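Local coordinates for ATP-dependent protease (Xanthomonas campestris pv. campestris, PDB 7CAY), which probably binds protein substrates, being a homologue of the N-terminal substrate-recognition domain of the ATP-dependent Lon protease, at residues L185-L188 and L189-P193. Sequence-based numbering, arbitrary orientation.
Sequences LEQL and LAWMP
Leu185 O receives the amide of Leu189 (N to O 3.0 Å) through a bent bond near the end of the chain's last helix, 181-190, and two residues further on Gln187 O takes the N-H of Trp191 (N to O 3.2 Å) along a straighter path, 159° at the hydrogen. A weak i+3 to i bond from Ala190 N reaches the same Gln187 O, so this carbonyl serves two successive amides as the helix runs out into the C-terminal tail. It has a third neighbour: Gln187 O sits 3.4 Å above the plane of the Trp191 ring, offset toward its rim. The side chains of these two residues lie alongside each other and point the same way. For Gln187, a chi1 of 76° sets CG between the backbone N and the carbonyl carbon, and the extended chain beyond carries the amide to the six-membered end of the indole, where CD approaches CH2 of Trp191 at 3.3 Å. The amide and ring planes are inclined by 35°, a tilted apposition rather than a parallel stack. Both residues also touch Leu175 on helix 169-177, and Gln187 OE1 makes a weak hydrogen bond to Ser174.

A different side of the turn is largely aliphatic. Bends at chi2 and chi3 bring the Met192 methyl CE beside Leu188 O, at 3.4 Å, with Leu188 CG further off at 4.5 Å. Leu188 packs on Leu161 and Leu167, while Met192 reaches Leu165, which ties the helix end to helix 154-164 and the loop after it. At the more exposed side, the Glu186 carboxylate merely runs beside Leu189. Such chemistry is consistent with a helix end steadied by the shared carbonyl, the tilted amide-indole contact and aliphatic packing.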
loop_
_atom_site.group_PDB
_atom_site.type_symbol
_atom_site.label_atom_id
_atom_site.label_comp_id
_atom_site.label_asym_id
_atom_site.label_seq_id
_atom_site.Cartn_x
_atom_site.Cartn_y
_atom_site.Cartn_z
ATOM N N LEU A 185 2.061 10.167 12.602
ATOM C CA LEU A 185 2.286 11.591 12.383
ATOM C C LEU A 185 3.440 12.132 13.216
ATOM O O LEU A 185 4.034 13.149 12.840
ATOM C CB LEU A 185 1.007 12.374 12.687
ATOM C CG LEU A 185 -0.123 12.228 11.664
ATOM C CD1 LEU A 185 -1.452 12.660 12.262
ATOM C CD2 LEU A 185 0.187 13.039 10.414
ATOM N N GLU A 186 3.774 11.479 14.331
ATOM C CA GLU A 186 4.875 11.960 15.159
ATOM C C GLU A 186 6.221 11.708 14.488
ATOM O O GLU A 186 7.124 12.550 14.563
ATOM C CB GLU A 186 4.821 11.303 16.540
ATOM C CG GLU A 186 5.699 11.975 17.588
ATOM C CD GLU A 186 5.211 13.367 17.961
ATOM O OE1 GLU A 186 4.138 13.477 18.595
ATOM O OE2 GLU A 186 5.901 14.348 17.615
ATOM N N GLN A 187 6.379 10.561 13.825
ATOM C CA GLN A 187 7.604 10.303 13.078
ATOM C C GLN A 187 7.552 10.875 11.670
ATOM O O GLN A 187 8.603 11.190 11.099
ATOM C CB GLN A 187 7.903 8.800 13.023
ATOM C CG GLN A 187 7.050 8.005 12.053
ATOM C CD GLN A 187 7.582 6.596 11.841
ATOM O OE1 GLN A 187 8.712 6.281 12.224
ATOM N NE2 GLN A 187 6.770 5.740 11.226
ATOM N N LEU A 188 6.354 11.021 11.099
ATOM C CA LEU A 188 6.218 11.779 9.860
ATOM C C LEU A 188 6.629 13.230 10.065
ATOM O O LEU A 188 7.068 13.896 9.120
ATOM C CB LEU A 188 4.779 11.691 9.349
ATOM C CG LEU A 188 4.437 12.342 8.008
ATOM C CD1 LEU A 188 5.237 11.706 6.883
ATOM C CD2 LEU A 188 2.944 12.236 7.736
ATOM N N LEU A 189 6.501 13.730 11.297
ATOM C CA LEU A 189 6.942 15.081 11.615
ATOM C C LEU A 189 8.462 15.188 11.623
ATOM O O LEU A 189 9.010 16.235 11.258
ATOM C CB LEU A 189 6.365 15.504 12.968
ATOM C CG LEU A 189 6.785 16.858 13.538
ATOM C CD1 LEU A 189 6.452 17.964 12.555
ATOM C CD2 LEU A 189 6.111 17.107 14.877
ATOM N N ALA A 190 9.157 14.122 12.028
ATOM C CA ALA A 190 10.616 14.155 12.043
ATOM C C ALA A 190 11.186 14.135 10.630
ATOM O O ALA A 190 12.146 14.856 10.332
ATOM C CB ALA A 190 11.160 12.980 12.856
ATOM N N TRP A 191 10.608 13.323 9.748
ATOM C CA TRP A 191 11.090 13.193 8.379
ATOM C C TRP A 191 10.695 14.363 7.493
ATOM O O TRP A 191 11.103 14.402 6.327
ATOM C CB TRP A 191 10.572 11.891 7.772
ATOM C CG TRP A 191 11.070 10.692 8.492
ATOM C CD1 TRP A 191 12.249 10.575 9.169
ATOM C CD2 TRP A 191 10.402 9.437 8.629
ATOM N NE1 TRP A 191 12.360 9.318 9.712
ATOM C CE2 TRP A 191 11.238 8.600 9.395
ATOM C CE3 TRP A 191 9.180 8.937 8.174
ATOM C CZ2 TRP A 191 10.891 7.294 9.717
ATOM C CZ3 TRP A 191 8.837 7.641 8.496
ATOM C CH2 TRP A 191 9.689 6.833 9.259
ATOM N N MET A 192 9.916 15.301 8.007
ATOM C CA MET A 192 9.523 16.457 7.220
ATOM C C MET A 192 10.748 17.315 6.923
ATOM O O MET A 192 11.551 17.573 7.828
ATOM C CB MET A 192 8.470 17.265 7.971
ATOM C CG MET A 192 7.685 18.226 7.105
ATOM S SD MET A 192 6.005 18.394 7.718
ATOM C CE MET A 192 5.538 16.670 7.859
ATOM N N PRO A 193 10.938 17.765 5.673
ATOM C CA PRO A 193 12.090 18.599 5.316
ATOM C C PRO A 193 12.106 19.920 6.079
ATOM O O PRO A 193 13.152 20.358 6.556
ATOM C CB PRO A 193 11.900 18.837 3.813
ATOM C CG PRO A 193 10.441 18.614 3.571
ATOM C CD PRO A 193 10.054 17.522 4.521
ATOM O OXT PRO A 193 11.073 20.569 6.245
#